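Local coordinates for protein alkyl hydroperoxide reductase AhpD (Deinococcus radiodurans R1, PDB 6K40) that is an AhpD-like protein of the carboxymuconolactone decarboxylase family that probably acts as an alkyl hydroperoxide reductase in defence against peroxides, at residues A[40-45]-A[189-194]; A[90-95]-A[179-184]. One frame throughout, in Å; residues are numbered along the deposited sequence.

Interaction 1: residues A[40-45]-A[189-194]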
# COMPACT_ATOMS: atom_id res chain seq x y z
N MET A 40 -12.23 0.76 -22.68
CA MET A 40 -11.96 1.52 -21.46
C MET A 40 -11.45 2.94 -21.67
O MET A 40 -11.32 3.68 -20.68
CB MET A 40 -10.99 0.77 -20.54
CG MET A 40 -9.68 0.36 -21.16
SD MET A 40 -8.69 -0.59 -19.99
CE MET A 40 -9.53 -2.16 -20.04
N GLY A 41 -11.14 3.35 -22.90
CA GLY A 41 -10.61 4.67 -23.17
C GLY A 41 -9.10 4.76 -23.14
O GLY A 41 -8.55 5.85 -23.33
N PHE A 42 -8.41 3.65 -22.87
CA PHE A 42 -6.95 3.61 -22.91
C PHE A 42 -6.53 2.16 -23.09
O PHE A 42 -7.34 1.24 -23.02
CB PHE A 42 -6.33 4.23 -21.64
CG PHE A 42 -6.66 3.48 -20.39
CD1 PHE A 42 -5.74 2.61 -19.82
CD2 PHE A 42 -7.89 3.64 -19.78
CE1 PHE A 42 -6.05 1.91 -18.67
CE2 PHE A 42 -8.20 2.95 -18.63
CZ PHE A 42 -7.28 2.08 -18.07
N VAL A 43 -5.24 1.97 -23.34
CA VAL A 43 -4.65 0.65 -23.48
C VAL A 43 -3.77 0.40 -22.26
O VAL A 43 -2.82 1.15 -22.02
CB VAL A 43 -3.83 0.51 -24.78
CG1 VAL A 43 -3.23 -0.89 -24.88
CG2 VAL A 43 -4.69 0.80 -25.99
N PRO A 44 -4.07 -0.62 -21.45
CA PRO A 44 -3.21 -0.93 -20.30
C PRO A 44 -1.75 -1.06 -20.69
O PRO A 44 -1.41 -1.73 -21.67
CB PRO A 44 -3.78 -2.26 -19.78
CG PRO A 44 -5.21 -2.21 -20.18
CD PRO A 44 -5.26 -1.49 -21.50
N ASN A 45 -0.88 -0.41 -19.92
CA ASN A 45 0.54 -0.37 -20.26
C ASN A 45 1.17 -1.76 -20.26
O ASN A 45 2.19 -1.96 -20.94
CB ASN A 45 1.29 0.54 -19.28
CG ASN A 45 1.06 2.01 -19.57
OD1 ASN A 45 0.75 2.40 -20.70
ND2 ASN A 45 1.21 2.85 -18.54
N ASN A 189 -1.11 2.71 -15.69
CA ASN A 189 -1.69 3.87 -16.34
C ASN A 189 -2.21 4.86 -15.30
O ASN A 189 -2.71 4.45 -14.25
CB ASN A 189 -2.83 3.46 -17.28
CG ASN A 189 -2.38 2.50 -18.36
OD1 ASN A 189 -2.12 1.33 -18.09
ND2 ASN A 189 -2.31 2.99 -19.59
N PRO A 190 -2.09 6.17 -15.55
CA PRO A 190 -2.60 7.15 -14.58
C PRO A 190 -4.08 7.00 -14.29
O PRO A 190 -4.52 7.33 -13.18
CB PRO A 190 -2.29 8.50 -15.25
CG PRO A 190 -1.21 8.20 -16.25
CD PRO A 190 -1.49 6.81 -16.73
N GLU A 191 -4.86 6.51 -15.26
CA GLU A 191 -6.31 6.38 -15.07
C GLU A 191 -6.65 5.51 -13.87
O GLU A 191 -7.66 5.75 -13.19
CB GLU A 191 -6.95 5.82 -16.34
CG GLU A 191 -6.96 6.79 -17.51
CD GLU A 191 -5.69 6.74 -18.34
OE1 GLU A 191 -4.69 6.17 -17.86
OE2 GLU A 191 -5.68 7.29 -19.46
N TYR A 192 -5.85 4.47 -13.61
CA TYR A 192 -6.13 3.56 -12.51
C TYR A 192 -6.16 4.28 -11.16
O TYR A 192 -6.93 3.89 -10.27
CB TYR A 192 -5.10 2.43 -12.48
CG TYR A 192 -5.22 1.45 -13.63
CD1 TYR A 192 -6.40 0.74 -13.84
CD2 TYR A 192 -4.16 1.23 -14.49
CE1 TYR A 192 -6.51 -0.17 -14.88
CE2 TYR A 192 -4.26 0.32 -15.54
CZ TYR A 192 -5.44 -0.37 -15.73
OH TYR A 192 -5.54 -1.26 -16.76
N HIS A 193 -5.34 5.32 -10.99
CA HIS A 193 -5.25 5.99 -9.70
C HIS A 193 -6.56 6.69 -9.33
O HIS A 193 -6.90 6.77 -8.14
CB HIS A 193 -4.11 7.01 -9.72
CG HIS A 193 -2.76 6.41 -9.95
ND1 HIS A 193 -1.89 6.10 -8.93
CD2 HIS A 193 -2.12 6.06 -11.10
CE1 HIS A 193 -0.78 5.59 -9.43
NE2 HIS A 193 -0.90 5.55 -10.74
N ILE A 194 -7.31 7.19 -10.31
CA ILE A 194 -8.52 7.96 -10.03
C ILE A 194 -9.78 7.12 -10.07
O ILE A 194 -10.85 7.62 -9.66
CB ILE A 194 -8.66 9.17 -10.98
CG1 ILE A 194 -8.28 8.78 -12.41
CG2 ILE A 194 -7.78 10.31 -10.51
CD1 ILE A 194 -8.49 9.90 -13.41
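Phe42 sends the edge of its ring onto one face of Tyr192 in a T-shaped (edge-to-face) pair, the planes at 85° and the centroids 5.3 Å apart. Phe42 CZ lies over the rim of the tyrosine face, with Phe42 CE1 beside it 3.8 Å from Tyr192 CZ. The phenylalanine ring is itself layered. On one of its faces lies SD of Met40, from the same segment; along the opposite face Glu191 runs antiparallel to it, its CB making a CH-pi contact 4.2 Å from the Phe42 ring centroid. A bend at chi2 (87°) folds the glutamate back along this face, and its carboxylate ends up stacked nearly parallel to the ring.

Beside this aromatic cluster, Asn189 uses both ends of its amide on the backbone of 40-45. Its ND2 donates to Val43 O at 3.1 Å, a bent bond (142°) that reaches the carbonyl from above its plane. Its OD1 accepts from Asn45 N at 2.8 Å, more nearly straight and on a lone pair. The Asn45 amide stacks over it, roughly parallel, while Asn45 ND2 turns to the carbonyl of Val187. Tyr192 OH rests against the proline ring, 3.6 Å from Pro44 CG. Tyr94 and Ala36 also pack on Pro44, joining the loop to helices 93-107 and 27-40.

The contact ties the loop between helices 27-40 and 45-49 to the C-terminal helix 190-194. Its chemistry centres on the bidentate amide of the buried Asn189: the two bonds satisfy the backbone on either side of Pro44, which has no N-H to offer, and together hold the amide's rotation, while the edge-to-face pair packs beside them.

Interaction 2: residues A[90-95]-A[179-184]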
# COMPACT_ATOMS: atom_id res chain seq x y z
N ASN A 90 4.10 -8.56 -2.28
CA ASN A 90 5.26 -8.54 -3.16
C ASN A 90 5.71 -7.13 -3.53
O ASN A 90 6.77 -6.98 -4.14
CB ASN A 90 4.97 -9.34 -4.44
CG ASN A 90 4.87 -10.83 -4.18
OD1 ASN A 90 5.67 -11.39 -3.43
ND2 ASN A 90 3.89 -11.48 -4.79
N ARG A 91 4.93 -6.12 -3.15
CA ARG A 91 5.27 -4.72 -3.40
C ARG A 91 5.42 -4.44 -4.90
O ARG A 91 6.44 -3.91 -5.36
CB ARG A 91 6.53 -4.31 -2.63
CG ARG A 91 6.34 -4.36 -1.13
CD ARG A 91 7.64 -4.13 -0.39
NE ARG A 91 8.12 -2.76 -0.55
CZ ARG A 91 9.37 -2.38 -0.28
NH1 ARG A 91 10.25 -3.27 0.16
NH2 ARG A 91 9.73 -1.12 -0.46
N CYS A 92 4.39 -4.80 -5.66
CA CYS A 92 4.35 -4.51 -7.08
C CYS A 92 3.42 -3.33 -7.33
O CYS A 92 2.21 -3.44 -7.09
CB CYS A 92 3.88 -5.74 -7.86
SG CYS A 92 3.63 -5.43 -9.61
N VAL A 93 3.98 -2.22 -7.80
CA VAL A 93 3.20 -0.99 -7.93
C VAL A 93 2.15 -1.13 -9.03
O VAL A 93 1.01 -0.70 -8.86
CB VAL A 93 4.13 0.21 -8.20
CG1 VAL A 93 3.33 1.43 -8.61
CG2 VAL A 93 4.97 0.51 -6.96
N TYR A 94 2.52 -1.72 -10.17
CA TYR A 94 1.57 -1.88 -11.26
C TYR A 94 0.33 -2.63 -10.79
O TYR A 94 -0.80 -2.15 -10.93
CB TYR A 94 2.21 -2.60 -12.45
CG TYR A 94 1.35 -2.57 -13.70
CD1 TYR A 94 0.23 -3.38 -13.84
CD2 TYR A 94 1.66 -1.70 -14.74
CE1 TYR A 94 -0.56 -3.33 -14.98
CE2 TYR A 94 0.88 -1.65 -15.88
CZ TYR A 94 -0.22 -2.46 -16.00
OH TYR A 94 -0.99 -2.41 -17.13
N CYS A 95 0.54 -3.82 -10.21
CA CYS A 95 -0.60 -4.64 -9.82
C CYS A 95 -1.33 -4.03 -8.64
O CYS A 95 -2.56 -4.02 -8.61
CB CYS A 95 -0.13 -6.07 -9.50
SG CYS A 95 0.60 -6.97 -10.89
N ARG A 179 6.10 -10.53 -10.20
CA ARG A 179 7.51 -10.70 -10.53
C ARG A 179 7.82 -10.17 -11.92
O ARG A 179 8.82 -9.48 -12.11
CB ARG A 179 7.90 -12.17 -10.39
CG ARG A 179 8.20 -12.54 -8.95
CD ARG A 179 8.14 -14.03 -8.69
NE ARG A 179 8.57 -14.31 -7.33
CZ ARG A 179 7.75 -14.44 -6.29
NH1 ARG A 179 6.44 -14.31 -6.46
NH2 ARG A 179 8.25 -14.69 -5.08
N VAL A 180 6.95 -10.44 -12.90
CA VAL A 180 7.18 -9.92 -14.24
C VAL A 180 7.21 -8.39 -14.23
O VAL A 180 8.16 -7.76 -14.72
CB VAL A 180 6.13 -10.46 -15.23
CG1 VAL A 180 6.24 -9.75 -16.57
CG2 VAL A 180 6.28 -11.96 -15.40
N SER A 181 6.18 -7.78 -13.63
CA SER A 181 6.05 -6.32 -13.66
C SER A 181 7.17 -5.64 -12.88
O SER A 181 7.66 -4.59 -13.30
CB SER A 181 4.69 -5.91 -13.10
OG SER A 181 3.63 -6.31 -13.96
N SER A 182 7.59 -6.21 -11.75
CA SER A 182 8.64 -5.58 -10.96
C SER A 182 10.01 -5.78 -11.60
O SER A 182 10.86 -4.89 -11.55
CB SER A 182 8.64 -6.11 -9.52
OG SER A 182 7.34 -6.18 -8.98
N ALA A 183 10.24 -6.95 -12.21
CA ALA A 183 11.52 -7.20 -12.85
C ALA A 183 11.71 -6.32 -14.07
O ALA A 183 12.83 -5.88 -14.35
CB ALA A 183 11.62 -8.67 -13.23
N LEU A 184 10.63 -6.05 -14.82
CA LEU A 184 10.76 -5.31 -16.07
C LEU A 184 10.29 -3.86 -15.98
O LEU A 184 10.22 -3.18 -17.01
CB LEU A 184 10.01 -6.05 -17.17
CG LEU A 184 10.48 -7.49 -17.36
CD1 LEU A 184 9.64 -8.18 -18.41
CD2 LEU A 184 11.96 -7.54 -17.72
O HOH W 1 6.46 -13.94 -2.83
O HOH W 2 7.43 -7.78 -6.61
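Cys92 and Ser181 meet in van der Waals contact, Cys92 SG 3.7 Å from Ser181 CB. Ser182 follows one residue on, its OG 3.7 Å from Cys92 CB, and Tyr94 CB also packs against Ser181 CB. No direct hydrogen bond joins the segments; the polar links run through water. One water donates to both Asn90 O and Ser182 OG, which also bonds to Asn178 O. Another bridges Asn90 OD1 and Arg179 NH2, while Asn90 ND2 bonds to the side chains of Asn175 and Asn178 and Arg179 NH1 to Asn175 O.

Behind this shell, Cys92 SG lies anti to its own backbone N (chi1 174°) and accepts from Cys95 N at 3.5 Å in a nearly straight N-cap bond (169°). Cys92 SG and Cys95 SG are 3.6 Å apart, not disulfide-bonded; a glycerol, probably from the crystallisation liquor, lies beside Cys95. Arg91 NE bonds to Val118 O of the second subunit, and its NH2 makes a salt bridge to Glu137 of that subunit.

Arg91, with positive phi, ends helix 76-90 in a Schellman motif, and Cys92 starts the next helix. The two cysteines form the CXXC motif at a helix N-terminus characteristic of the AhpD family, consistent with a redox-active pair.

Overall arrangement
Interactions 1 and 2 have centres about 17 Å apart in an all-helical chain; in sequence, both segments of interaction 2 fall between the two segments of interaction 1. Helix 161-184, which supplies one side of interaction 2, is followed in the chain by helix 190-194 of interaction 1. Tyr94 joins the two directly: from the start of helix 93-107 its OH reaches Pro44, Asn45 and Asn189, lying 3.4 Å from Asn45 N in a packing contact. The loop 40-45 and the C-terminal helix are thus packed against the same helix that begins at the CXXC cysteines. Interaction 2 meets the second subunit through several residues, interaction 1 through His193 alone.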